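Local coordinates for protein CRISPR-associated endoribonuclease Cse3 (Thermus thermophilus, PDB 2Y8Y) that cleaves CRISPR transcripts as an endoribonuclease of the Cas6/Cse3/CasE family and retains the processed crRNA, probably as part of the Cascade complex, at residues M5-L10 / L64-T69; L93-R98 / V187-A192; L103-A108 / V178-R183; D155-V160 / Q174-L179. All blocks are in the same frame, centred on the assembly; numbering follows the deposited sequence.

In the fold
Contact 1 belongs to the N-terminal four-stranded sheet, while contacts 3 and 4 lie in the second, larger sheet, and the centres of contacts 1 and 3 are about 19 Å apart. Contacts 3 and 4 share Val-178 and Leu-179 on strand 173-186, which pairs with strand 98-110 on one edge and strand 150-160 on the other. Contact 2 packs the loop before strand 98-110 against the helix that follows strand 173-186, and touches contact 3 where Arg-98 meets Arg-183. The nearest atoms of contacts 3 and 4 are about 5 and 6 Å from the bound RNA; in contact 4 the Val-160 side chain is about 4 Å from that of Tyr-27, the inferred transition-state stabiliser.

Contact 1: residues M5-L10 / L64-T69; sequences MWLTKL and LVQTLT
Trp-6 to Lys-9 pair with Leu-64 to Thr-67 as neighbouring antiparallel strands in the four-stranded sheet formed early in the chain. Trp-6 and Thr-67 make a hydrogen-bonded pair, with Trp-6 N to Thr-67 O at 2.8 Å, and Thr-8 and Val-65 make the next. On the face carrying these four side chains, the CB of Trp-6 sits 3.5 Å from Thr-67 OG1. That hydroxyl donates to Thr-69 O, 2.8 Å from OG1, which holds the end of the segment close to the indole; CD1 of Trp-6 lies 3.5 Å from the same Thr-69 O, which comes in obliquely to the ring. A water bonded to Thr-8 OG1 donates to Val-65 O and Thr-67 OG1, bridging the two strands; Thr-8 OG1 is also bonded to Trp-73. On the reverse face the carbon chain of Gln-66 runs extended, its CG anti to the backbone N (chi1 -180°). Leu-7 lies alongside it, with CD2 3.8 Å from Gln-66 CB, and Met-5 comes across the amide with its methyl CE 3.4 Å from Gln-66 NE2. This amide nitrogen bonds to Leu-196 O on helix 189-198, which covers that end of the sheet. With strands 49-52 and 81-89 outermost, the order 2-3-1-4 places these two as the central strands of a ferredoxin-like fold.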
loop_
_atom_site.group_PDB
_atom_site.type_symbol
_atom_site.label_atom_id
_atom_site.label_comp_id
_atom_site.label_asym_id
_atom_site.label_seq_id
_atom_site.Cartn_x
_atom_site.Cartn_y
_atom_site.Cartn_z
ATOM N N MET A 5 -3.101 -12.955 6.224
ATOM C CA MET A 5 -2.327 -11.983 5.474
ATOM C C MET A 5 -0.926 -12.086 6.043
ATOM O O MET A 5 -0.754 -12.441 7.213
ATOM C CB MET A 5 -2.901 -10.573 5.643
ATOM C CG MET A 5 -4.422 -10.544 5.497
ATOM S SD MET A 5 -5.170 -9.022 6.071
ATOM C CE MET A 5 -4.470 -7.918 4.872
ATOM N N TRP A 6 0.076 -11.829 5.215
ATOM C CA TRP A 6 1.464 -11.902 5.650
ATOM C C TRP A 6 2.138 -10.554 5.497
ATOM O O TRP A 6 2.046 -9.923 4.442
ATOM C CB TRP A 6 2.232 -12.933 4.826
ATOM C CG TRP A 6 1.800 -14.327 5.098
ATOM C CD1 TRP A 6 0.725 -14.965 4.568
ATOM C CD2 TRP A 6 2.435 -15.258 5.982
ATOM N NE1 TRP A 6 0.647 -16.254 5.069
ATOM C CE2 TRP A 6 1.689 -16.453 5.936
ATOM C CE3 TRP A 6 3.568 -15.196 6.800
ATOM C CZ2 TRP A 6 2.040 -17.581 6.687
ATOM C CZ3 TRP A 6 3.913 -16.313 7.538
ATOM C CH2 TRP A 6 3.152 -17.487 7.477
ATOM N N LEU A 7 2.815 -10.112 6.551
ATOM C CA LEU A 7 3.614 -8.907 6.501
ATOM C C LEU A 7 5.085 -9.266 6.568
ATOM O O LEU A 7 5.511 -9.948 7.497
ATOM C CB LEU A 7 3.276 -7.987 7.672
ATOM C CG LEU A 7 1.825 -7.538 7.690
ATOM C CD1 LEU A 7 1.576 -6.502 8.778
ATOM C CD2 LEU A 7 1.469 -7.000 6.314
ATOM N N THR A 8 5.858 -8.818 5.584
ATOM C CA THR A 8 7.304 -9.009 5.599
ATOM C C THR A 8 7.987 -7.659 5.601
ATOM O O THR A 8 7.694 -6.813 4.768
ATOM C CB THR A 8 7.794 -9.768 4.349
ATOM O OG1 THR A 8 7.068 -10.998 4.222
ATOM C CG2 THR A 8 9.296 -10.058 4.428
ATOM N N LYS A 9 8.903 -7.464 6.544
ATOM C CA LYS A 9 9.770 -6.301 6.523
ATOM C C LYS A 9 11.085 -6.682 5.862
ATOM O O LYS A 9 11.771 -7.609 6.315
ATOM C CB LYS A 9 10.034 -5.806 7.944
ATOM C CG LYS A 9 10.992 -4.632 8.030
ATOM C CD LYS A 9 11.103 -4.144 9.464
ATOM C CE LYS A 9 12.344 -3.299 9.674
ATOM N NZ LYS A 9 12.565 -3.030 11.122
ATOM N N LEU A 10 11.431 -5.980 4.788
ATOM C CA LEU A 10 12.735 -6.141 4.154
ATOM C C LEU A 10 13.571 -4.894 4.396
ATOM O O LEU A 10 13.119 -3.781 4.142
ATOM C CB LEU A 10 12.593 -6.361 2.645
ATOM C CG LEU A 10 11.639 -7.447 2.152
ATOM C CD1 LEU A 10 11.441 -7.342 0.647
ATOM C CD2 LEU A 10 12.130 -8.844 2.523
ATOM N N LEU A 64 8.016 -2.599 3.268
ATOM C CA LEU A 64 6.994 -3.430 3.890
ATOM C C LEU A 64 6.170 -4.094 2.805
ATOM O O LEU A 64 5.642 -3.418 1.919
ATOM C CB LEU A 64 6.085 -2.591 4.791
ATOM C CG LEU A 64 6.695 -2.094 6.104
ATOM C CD1 LEU A 64 8.016 -1.418 5.865
ATOM C CD2 LEU A 64 5.743 -1.154 6.821
ATOM N N VAL A 65 6.065 -5.419 2.862
ATOM C CA VAL A 65 5.351 -6.172 1.836
ATOM C C VAL A 65 4.200 -6.923 2.456
ATOM O O VAL A 65 4.392 -7.670 3.414
ATOM C CB VAL A 65 6.260 -7.224 1.166
ATOM C CG1 VAL A 65 5.520 -7.898 0.013
ATOM C CG2 VAL A 65 7.567 -6.596 0.702
ATOM N N GLN A 66 3.008 -6.745 1.904
ATOM C CA GLN A 66 1.857 -7.526 2.317
ATOM C C GLN A 66 1.459 -8.480 1.207
ATOM O O GLN A 66 1.328 -8.088 0.034
ATOM C CB GLN A 66 0.678 -6.610 2.618
ATOM C CG GLN A 66 -0.551 -7.369 3.061
ATOM C CD GLN A 66 -1.685 -6.439 3.404
ATOM O OE1 GLN A 66 -1.687 -5.814 4.466
ATOM N NE2 GLN A 66 -2.652 -6.314 2.495
ATOM N N THR A 67 1.275 -9.741 1.579
ATOM C CA THR A 67 0.780 -10.737 0.649
ATOM C C THR A 67 -0.366 -11.493 1.300
ATOM O O THR A 67 -0.447 -11.577 2.519
ATOM C CB THR A 67 1.886 -11.722 0.232
ATOM O OG1 THR A 67 2.463 -12.323 1.399
ATOM C CG2 THR A 67 2.986 -11.006 -0.538
ATOM N N LEU A 68 -1.262 -12.007 0.478
ATOM C CA LEU A 68 -2.378 -12.807 0.965
ATOM C C LEU A 68 -1.989 -14.270 1.133
ATOM O O LEU A 68 -2.697 -15.027 1.801
ATOM C CB LEU A 68 -3.551 -12.694 -0.007
ATOM C CG LEU A 68 -4.051 -11.268 -0.251
ATOM C CD1 LEU A 68 -5.236 -11.280 -1.208
ATOM C CD2 LEU A 68 -4.450 -10.610 1.042
ATOM N N THR A 69 -0.870 -14.660 0.531
ATOM C CA THR A 69 -0.406 -16.043 0.606
ATOM C C THR A 69 1.000 -16.049 1.167
ATOM O O THR A 69 1.658 -15.026 1.230
ATOM C CB THR A 69 -0.450 -16.733 -0.768
ATOM O OG1 THR A 69 0.569 -16.201 -1.632
ATOM C CG2 THR A 69 -1.820 -16.534 -1.419
HETATM O O HOH W 1 4.604 -10.664 2.878
#

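Contact 2: residues L93-R98 / V187-A192; sequences LKPGQR and VDPERA
Leu-93 reaches Ala-192 because its CG stands beside the backbone N (chi1 -58°) and the branch then runs on extended (chi2 172°), carrying methyl CD1 to 3.7 Å from Ala-192 CB. The contact is purely van der Waals: no hydrogen bond crosses between 93-98 and 187-192. Pro-189, the first residue of the helix, is its middle. Its CB touches the backbone oxygen of the loop, 3.5 Å from Leu-93 O, and its CG lies 3.7 Å from Pro-95 CD, the two pyrrolidine rings crossing at about a right angle. Pro-95 thus reaches Pro-189 near the N-terminus of the helix, while Leu-93 reaches the helix one turn later.

Both partners are shaped by bonds of their own. Lys-94 to Gln-97 form a type II beta turn, with Gly-96 at its third position and a positive phi of 91°. Gln-97 OE1 folds back to accept from Lys-94 N at 3.1 Å, the donor lying above the carbonyl plane, and so braces the turn from its side-chain end. On the other side of the contact, Asp-188 is the helix N-cap: OD1 receives weak bonds from the backbone N of Glu-190 and Arg-191. Its other oxygen, OD2, makes a salt bridge of 2.9 Å with Arg-191 NE, met in the plane of the guanidinium.

The turn leads into strand 98-110 and is tied to Val-186 at the end of strand 173-186, while helix 189-198 starts just beyond that strand with Ala-192 packed on Phe-139 of strand 139-144.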
loop_
_atom_site.group_PDB
_atom_site.type_symbol
_atom_site.label_atom_id
_atom_site.label_comp_id
_atom_site.label_asym_id
_atom_site.label_seq_id
_atom_site.Cartn_x
_atom_site.Cartn_y
_atom_site.Cartn_z
ATOM N N LEU A 93 -11.263 -7.096 13.000
ATOM C CA LEU A 93 -11.850 -5.759 12.959
ATOM C C LEU A 93 -13.233 -5.780 13.584
ATOM O O LEU A 93 -14.016 -6.695 13.340
ATOM C CB LEU A 93 -11.912 -5.259 11.519
ATOM C CG LEU A 93 -10.553 -5.221 10.820
ATOM C CD1 LEU A 93 -10.724 -4.890 9.337
ATOM C CD2 LEU A 93 -9.609 -4.229 11.488
ATOM N N LYS A 94 -13.539 -4.781 14.402
ATOM C CA LYS A 94 -14.838 -4.731 15.061
ATOM C C LYS A 94 -15.513 -3.384 14.820
ATOM O O LYS A 94 -14.847 -2.374 14.646
ATOM C CB LYS A 94 -14.688 -4.991 16.554
ATOM C CG LYS A 94 -14.216 -6.418 16.856
ATOM C CD LYS A 94 -14.281 -6.755 18.329
ATOM C CE LYS A 94 -13.862 -8.202 18.578
ATOM N NZ LYS A 94 -12.439 -8.448 18.200
ATOM N N PRO A 95 -16.850 -3.359 14.793
ATOM C CA PRO A 95 -17.504 -2.074 14.531
ATOM C C PRO A 95 -17.150 -1.022 15.580
ATOM O O PRO A 95 -17.250 -1.276 16.782
ATOM C CB PRO A 95 -18.998 -2.418 14.596
ATOM C CG PRO A 95 -19.054 -3.905 14.356
ATOM C CD PRO A 95 -17.814 -4.454 14.983
ATOM N N GLY A 96 -16.705 0.142 15.118
ATOM C CA GLY A 96 -16.364 1.239 16.006
ATOM C C GLY A 96 -14.904 1.256 16.440
ATOM O O GLY A 96 -14.452 2.182 17.107
ATOM N N GLN A 97 -14.171 0.212 16.095
ATOM C CA GLN A 97 -12.774 0.120 16.494
ATOM C C GLN A 97 -11.965 1.263 15.896
ATOM O O GLN A 97 -12.039 1.525 14.703
ATOM C CB GLN A 97 -12.201 -1.205 16.015
ATOM C CG GLN A 97 -10.769 -1.452 16.451
ATOM C CD GLN A 97 -10.258 -2.771 15.950
ATOM O OE1 GLN A 97 -10.829 -3.353 15.035
ATOM N NE2 GLN A 97 -9.169 -3.254 16.546
ATOM N N ARG A 98 -11.175 1.929 16.735
ATOM C CA ARG A 98 -10.343 3.035 16.288
ATOM C C ARG A 98 -8.927 2.562 15.995
ATOM O O ARG A 98 -8.321 1.830 16.792
ATOM C CB ARG A 98 -10.323 4.121 17.359
ATOM C CG ARG A 98 -11.656 4.832 17.509
ATOM C CD ARG A 98 -11.627 5.841 18.643
ATOM N NE ARG A 98 -12.519 6.966 18.387
ATOM C CZ ARG A 98 -13.806 6.996 18.719
ATOM N NH1 ARG A 98 -14.360 5.955 19.327
ATOM N NH2 ARG A 98 -14.538 8.068 18.444
ATOM N N VAL A 187 -16.190 0.708 10.278
ATOM C CA VAL A 187 -17.637 0.866 10.199
ATOM C C VAL A 187 -18.293 -0.478 9.912
ATOM O O VAL A 187 -19.199 -0.913 10.632
ATOM C CB VAL A 187 -17.996 1.924 9.126
ATOM C CG1 VAL A 187 -19.511 2.038 8.956
ATOM C CG2 VAL A 187 -17.421 3.258 9.521
ATOM N N ASP A 188 -17.797 -1.152 8.880
ATOM C CA ASP A 188 -18.301 -2.447 8.448
ATOM C C ASP A 188 -17.107 -3.399 8.376
ATOM O O ASP A 188 -16.311 -3.321 7.447
ATOM C CB ASP A 188 -18.950 -2.282 7.068
ATOM C CG ASP A 188 -19.424 -3.593 6.462
ATOM O OD1 ASP A 188 -19.092 -4.669 6.985
ATOM O OD2 ASP A 188 -20.131 -3.532 5.434
ATOM N N PRO A 189 -16.961 -4.289 9.366
ATOM C CA PRO A 189 -15.783 -5.167 9.378
ATOM C C PRO A 189 -15.608 -6.001 8.112
ATOM O O PRO A 189 -14.468 -6.205 7.686
ATOM C CB PRO A 189 -16.030 -6.070 10.589
ATOM C CG PRO A 189 -16.832 -5.204 11.500
ATOM C CD PRO A 189 -17.743 -4.401 10.612
ATOM N N GLU A 190 -16.700 -6.475 7.520
ATOM C CA GLU A 190 -16.599 -7.278 6.301
ATOM C C GLU A 190 -15.962 -6.477 5.162
ATOM O O GLU A 190 -15.001 -6.924 4.530
ATOM C CB GLU A 190 -17.981 -7.815 5.903
ATOM C CG GLU A 190 -18.001 -8.676 4.657
ATOM C CD GLU A 190 -19.320 -9.406 4.487
ATOM O OE1 GLU A 190 -19.927 -9.785 5.513
ATOM O OE2 GLU A 190 -19.753 -9.593 3.332
ATOM N N ARG A 191 -16.474 -5.282 4.906
ATOM C CA ARG A 191 -15.905 -4.465 3.844
ATOM C C ARG A 191 -14.501 -4.001 4.212
ATOM O O ARG A 191 -13.619 -3.925 3.350
ATOM C CB ARG A 191 -16.768 -3.237 3.561
ATOM C CG ARG A 191 -18.008 -3.492 2.700
ATOM C CD ARG A 191 -18.717 -2.166 2.358
ATOM N NE ARG A 191 -19.289 -1.539 3.547
ATOM C CZ ARG A 191 -19.516 -0.235 3.688
ATOM N NH1 ARG A 191 -19.214 0.615 2.715
ATOM N NH2 ARG A 191 -20.039 0.226 4.818
ATOM N N ALA A 192 -14.296 -3.672 5.484
ATOM C CA ALA A 192 -13.003 -3.148 5.931
ATOM C C ALA A 192 -11.901 -4.177 5.718
ATOM O O ALA A 192 -10.804 -3.843 5.261
ATOM C CB ALA A 192 -13.081 -2.724 7.396
#

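Contact 3: residues L103-A108 / V178-R183; sequences LRANPA and VLFEGR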
loop_
_atom_site.group_PDB
_atom_site.type_symbol
_atom_site.label_atom_id
_atom_site.label_comp_id
_atom_site.label_asym_id
_atom_site.label_seq_id
_atom_site.Cartn_x
_atom_site.Cartn_y
_atom_site.Cartn_z
ATOM N N LEU A 103 -1.161 5.300 4.507
ATOM C CA LEU A 103 -1.470 4.887 3.145
ATOM C C LEU A 103 -0.759 5.790 2.169
ATOM O O LEU A 103 -1.016 7.000 2.140
ATOM C CB LEU A 103 -2.975 4.957 2.858
ATOM C CG LEU A 103 -3.388 4.809 1.384
ATOM C CD1 LEU A 103 -2.987 3.415 0.846
ATOM C CD2 LEU A 103 -4.900 5.069 1.207
ATOM N N ARG A 104 0.113 5.203 1.357
ATOM C CA ARG A 104 0.728 5.929 0.259
ATOM C C ARG A 104 -0.069 5.595 -0.992
ATOM O O ARG A 104 -0.122 4.434 -1.396
ATOM C CB ARG A 104 2.182 5.494 0.076
ATOM C CG ARG A 104 3.001 6.528 -0.687
ATOM C CD ARG A 104 4.418 6.042 -0.980
ATOM N NE ARG A 104 5.258 7.150 -1.416
ATOM C CZ ARG A 104 6.495 7.016 -1.870
ATOM N NH1 ARG A 104 7.038 5.808 -1.973
ATOM N NH2 ARG A 104 7.181 8.094 -2.235
ATOM N N ALA A 105 -0.700 6.603 -1.593
ATOM C CA ALA A 105 -1.700 6.372 -2.634
ATOM C C ALA A 105 -1.519 7.291 -3.820
ATOM O O ALA A 105 -0.725 8.221 -3.778
ATOM C CB ALA A 105 -3.084 6.585 -2.075
ATOM N N ASN A 106 -2.280 6.995 -4.871
ATOM C CA ASN A 106 -2.353 7.824 -6.075
ATOM C C ASN A 106 -3.791 8.293 -6.244
ATOM O O ASN A 106 -4.547 7.696 -7.006
ATOM C CB ASN A 106 -1.891 6.992 -7.281
ATOM C CG ASN A 106 -2.022 7.713 -8.613
ATOM O OD1 ASN A 106 -2.565 7.151 -9.567
ATOM N ND2 ASN A 106 -1.498 8.937 -8.701
ATOM N N PRO A 107 -4.190 9.344 -5.507
ATOM C CA PRO A 107 -5.577 9.810 -5.623
ATOM C C PRO A 107 -5.865 10.209 -7.062
ATOM O O PRO A 107 -5.099 10.967 -7.663
ATOM C CB PRO A 107 -5.631 11.023 -4.679
ATOM C CG PRO A 107 -4.490 10.783 -3.680
ATOM C CD PRO A 107 -3.419 10.134 -4.526
ATOM N N ALA A 108 -6.962 9.700 -7.616
ATOM C CA ALA A 108 -7.217 9.814 -9.045
ATOM C C ALA A 108 -8.701 9.783 -9.340
ATOM O O ALA A 108 -9.515 9.447 -8.479
ATOM C CB ALA A 108 -6.506 8.672 -9.803
ATOM N N VAL A 178 0.974 10.233 -2.779
ATOM C CA VAL A 178 0.553 11.037 -1.652
ATOM C C VAL A 178 0.551 10.139 -0.422
ATOM O O VAL A 178 -0.153 9.114 -0.397
ATOM C CB VAL A 178 -0.862 11.593 -1.897
ATOM C CG1 VAL A 178 -1.315 12.443 -0.723
ATOM C CG2 VAL A 178 -0.888 12.407 -3.164
ATOM N N LEU A 179 1.353 10.499 0.576
ATOM C CA LEU A 179 1.461 9.729 1.806
ATOM C C LEU A 179 0.545 10.303 2.881
ATOM O O LEU A 179 0.794 11.398 3.405
ATOM C CB LEU A 179 2.915 9.717 2.296
ATOM C CG LEU A 179 3.176 8.907 3.566
ATOM C CD1 LEU A 179 2.834 7.429 3.360
ATOM C CD2 LEU A 179 4.629 9.065 3.951
ATOM N N PHE A 180 -0.516 9.558 3.195
ATOM C CA PHE A 180 -1.496 9.943 4.207
ATOM C C PHE A 180 -1.207 9.212 5.511
ATOM O O PHE A 180 -0.847 8.024 5.505
ATOM C CB PHE A 180 -2.908 9.502 3.802
ATOM C CG PHE A 180 -3.454 10.134 2.547
ATOM C CD1 PHE A 180 -3.983 11.427 2.559
ATOM C CD2 PHE A 180 -3.539 9.391 1.377
ATOM C CE1 PHE A 180 -4.559 11.974 1.412
ATOM C CE2 PHE A 180 -4.098 9.926 0.231
ATOM C CZ PHE A 180 -4.602 11.233 0.249
ATOM N N GLU A 181 -1.399 9.901 6.632
ATOM C CA GLU A 181 -1.372 9.261 7.950
ATOM C C GLU A 181 -2.476 9.866 8.790
ATOM O O GLU A 181 -2.705 11.073 8.738
ATOM C CB GLU A 181 -0.031 9.510 8.630
ATOM C CG GLU A 181 0.137 8.760 9.920
ATOM C CD GLU A 181 1.544 8.860 10.457
ATOM O OE1 GLU A 181 1.932 9.963 10.887
ATOM O OE2 GLU A 181 2.256 7.835 10.438
ATOM N N GLY A 182 -3.179 9.057 9.566
ATOM C CA GLY A 182 -4.228 9.603 10.396
ATOM C C GLY A 182 -4.859 8.565 11.294
ATOM O O GLY A 182 -4.240 7.557 11.635
ATOM N N ARG A 183 -6.092 8.846 11.689
ATOM C CA ARG A 183 -6.848 7.927 12.537
ATOM C C ARG A 183 -8.212 7.695 11.909
ATOM O O ARG A 183 -8.852 8.610 11.384
ATOM C CB ARG A 183 -6.990 8.482 13.959
ATOM C CG ARG A 183 -5.681 8.588 14.705
ATOM C CD ARG A 183 -5.878 9.133 16.115
ATOM N NE ARG A 183 -6.605 8.210 16.992
ATOM C CZ ARG A 183 -7.747 8.506 17.609
ATOM N NH1 ARG A 183 -8.301 9.698 17.445
ATOM N NH2 ARG A 183 -8.333 7.611 18.390
#
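Phe-180 packs against the middle of strand 98-110, and its side chain can be followed atom by atom. CB sits 3.5 Å from Leu-103 O, the same oxygen that accepts the backbone N of Phe-180. With CG beside the backbone N (chi1 -63°), the ring runs along the partner strand toward Pro-107, so CD2 stays near Leu-103 O, at 3.6 Å and close to the ring plane. Further out, Phe-180 CE2 comes to 4.2 Å from Ala-105 CB, and Phe-180 CZ at the tip meets Pro-107 CG at 4.0 Å. These partners come in at the ring edge, whereas Val-178 CG1 covers one face, offset toward the rim.

The backbone under the ring is a regular antiparallel ladder. Leu-103 with Phe-180 and Ala-105 with Val-178 are hydrogen-bonded pairs; Arg-104 with Leu-179 between them is not. This joins strands 98-110 and 173-186 in the larger antiparallel sheet of an enzyme built on the ferredoxin-like fold. Helix 123-136 packs on the face that bears Phe-180, with Leu-130 touching the side chain of Phe-180 and Trp-129 against Ala-105 and Pro-107.

Past the ladder the chain turns at Asn-106, and Pro-107 closes back over Val-178, its CD 3.7 Å from Val-178 CG2. The pyrrolidine slides past Phe-180 in the opposite direction, so it touches both aliphatic branch and ring. On the other face of the sheet, Leu-179 CD1 crosses the base of Arg-104 at 3.9 Å from its CB, and the extended arginine continues to side chains of strand 150-160, where NH2 makes a weak hydrogen bond to Gln-154.

Contact 4: residues D155-V160 / Q174-L179; sequences DTFLEV and QVQAVL
Strands 155-160 and 174-179 run antiparallel, their axes 4.3 Å apart at closest and 145° between directions, so the pair is clearly twisted. They are the two arms of a beta hairpin in the larger sheet, consecutive strands of the chain. Thr-156 with Ala-177 and Leu-158 with Val-175 are the hydrogen-bonded pairs, the shortest link being Leu-158 N to Val-175 O at 2.7 Å.

Phe-157 and Gln-176 share one face: the phenyl ring lies over the aliphatic part of the glutamine, with CG of Gln-176 over one face of the ring and Phe-157 CE2 3.7 Å from Gln-176 CB. Farther along, Asp-155 crosses Gln-176 obliquely, and its OD2 forms a salt bridge with Lys-126. Near the hairpin's loop end, Glu-159 bends at chi2 (-64°), which turns the carboxylate toward Gln-174, so that Glu-159 OE1 comes to 3.2 Å from Gln-174 CG; the two side chains run the same way, their carboxylate and amide planes 77° apart.

The opposite face carries Leu-158, Val-175 and Ala-177 together with Thr-156. Leu-158 CG packs 4.0 Å from Ala-177 CB, and the strand 98-110 side chain of Arg-104 lies against Thr-156 and Leu-158. At the same loop end Val-160 comes within about 4 Å of the side chain of Tyr-27, inferred to stabilise the transition state, while its methyl CG2 touches Val-175 CG2 at 4.1 Å.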
loop_
_atom_site.group_PDB
_atom_site.type_symbol
_atom_site.label_atom_id
_atom_site.label_comp_id
_atom_site.label_asym_id
_atom_site.label_seq_id
_atom_site.Cartn_x
_atom_site.Cartn_y
_atom_site.Cartn_z
ATOM N N ASP A 155 4.065 14.532 -0.590
ATOM C CA ASP A 155 3.345 14.565 -1.847
ATOM C C ASP A 155 4.419 14.725 -2.904
ATOM O O ASP A 155 5.055 15.790 -3.016
ATOM C CB ASP A 155 2.361 15.729 -1.851
ATOM C CG ASP A 155 1.373 15.671 -2.993
ATOM O OD1 ASP A 155 1.730 15.154 -4.062
ATOM O OD2 ASP A 155 0.236 16.166 -2.813
ATOM N N THR A 156 4.647 13.658 -3.661
ATOM C CA THR A 156 5.771 13.632 -4.592
ATOM C C THR A 156 5.393 12.830 -5.834
ATOM O O THR A 156 4.219 12.525 -6.047
ATOM C CB THR A 156 7.035 13.079 -3.908
ATOM O OG1 THR A 156 8.175 13.274 -4.753
ATOM C CG2 THR A 156 6.891 11.600 -3.583
ATOM N N PHE A 157 6.377 12.523 -6.672
ATOM C CA PHE A 157 6.132 11.702 -7.850
ATOM C C PHE A 157 7.062 10.499 -7.856
ATOM O O PHE A 157 8.230 10.611 -7.485
ATOM C CB PHE A 157 6.309 12.527 -9.136
ATOM C CG PHE A 157 5.207 13.524 -9.365
ATOM C CD1 PHE A 157 5.284 14.800 -8.835
ATOM C CD2 PHE A 157 4.081 13.175 -10.087
ATOM C CE1 PHE A 157 4.260 15.709 -9.037
ATOM C CE2 PHE A 157 3.058 14.078 -10.292
ATOM C CZ PHE A 157 3.148 15.346 -9.764
ATOM N N LEU A 158 6.538 9.348 -8.245
ATOM C CA LEU A 158 7.384 8.199 -8.515
ATOM C C LEU A 158 7.811 8.302 -9.965
ATOM O O LEU A 158 6.989 8.586 -10.832
ATOM C CB LEU A 158 6.612 6.894 -8.321
ATOM C CG LEU A 158 5.929 6.669 -6.971
ATOM C CD1 LEU A 158 5.294 5.297 -6.950
ATOM C CD2 LEU A 158 6.924 6.819 -5.846
ATOM N N GLU A 159 9.092 8.076 -10.228
ATOM C CA GLU A 159 9.586 8.047 -11.596
ATOM C C GLU A 159 9.611 6.600 -12.058
ATOM O O GLU A 159 10.430 5.806 -11.596
ATOM C CB GLU A 159 10.983 8.656 -11.673
ATOM C CG GLU A 159 11.109 10.005 -10.972
ATOM C CD GLU A 159 10.251 11.081 -11.611
ATOM O OE1 GLU A 159 10.003 10.996 -12.832
ATOM O OE2 GLU A 159 9.824 12.011 -10.891
ATOM N N VAL A 160 8.709 6.257 -12.965
ATOM C CA VAL A 160 8.554 4.872 -13.377
ATOM C C VAL A 160 8.923 4.669 -14.839
ATOM O O VAL A 160 8.461 5.395 -15.718
ATOM C CB VAL A 160 7.116 4.385 -13.149
ATOM C CG1 VAL A 160 7.020 2.887 -13.424
ATOM C CG2 VAL A 160 6.667 4.702 -11.731
ATOM N N GLN A 174 5.441 9.626 -14.729
ATOM C CA GLN A 174 5.442 10.145 -13.372
ATOM C C GLN A 174 4.107 9.864 -12.708
ATOM O O GLN A 174 3.055 10.194 -13.242
ATOM C CB GLN A 174 5.735 11.640 -13.370
ATOM C CG GLN A 174 7.150 11.965 -13.798
ATOM C CD GLN A 174 7.264 13.335 -14.423
ATOM O OE1 GLN A 174 6.318 13.831 -15.039
ATOM N NE2 GLN A 174 8.424 13.956 -14.269
ATOM N N VAL A 175 4.165 9.236 -11.542
ATOM C CA VAL A 175 2.966 8.839 -10.819
ATOM C C VAL A 175 2.933 9.583 -9.500
ATOM O O VAL A 175 3.848 9.460 -8.694
ATOM C CB VAL A 175 2.955 7.324 -10.562
ATOM C CG1 VAL A 175 1.712 6.921 -9.783
ATOM C CG2 VAL A 175 3.054 6.573 -11.882
ATOM N N GLN A 176 1.888 10.374 -9.289
ATOM C CA GLN A 176 1.782 11.138 -8.053
ATOM C C GLN A 176 1.564 10.224 -6.852
ATOM O O GLN A 176 0.671 9.371 -6.847
ATOM C CB GLN A 176 0.678 12.199 -8.162
ATOM C CG GLN A 176 0.661 13.093 -6.950
ATOM C CD GLN A 176 -0.140 14.345 -7.126
ATOM O OE1 GLN A 176 -0.870 14.514 -8.105
ATOM N NE2 GLN A 176 0.008 15.249 -6.179
ATOM N N ALA A 177 2.392 10.409 -5.829
ATOM C CA ALA A 177 2.349 9.567 -4.645
ATOM C C ALA A 177 2.113 10.446 -3.428
ATOM O O ALA A 177 2.943 11.296 -3.089
ATOM C CB ALA A 177 3.656 8.800 -4.508
ATOM N N VAL A 178 0.974 10.233 -2.779
ATOM C CA VAL A 178 0.553 11.037 -1.652
ATOM C C VAL A 178 0.551 10.139 -0.422
ATOM O O VAL A 178 -0.153 9.114 -0.397
ATOM C CB VAL A 178 -0.862 11.593 -1.897
ATOM C CG1 VAL A 178 -1.315 12.443 -0.723
ATOM C CG2 VAL A 178 -0.888 12.407 -3.164
ATOM N N LEU A 179 1.353 10.499 0.576
ATOM C CA LEU A 179 1.461 9.729 1.806
ATOM C C LEU A 179 0.545 10.303 2.881
ATOM O O LEU A 179 0.794 11.398 3.405
ATOM C CB LEU A 179 2.915 9.717 2.296
ATOM C CG LEU A 179 3.176 8.907 3.566
ATOM C CD1 LEU A 179 2.834 7.429 3.360
ATOM C CD2 LEU A 179 4.629 9.065 3.951
#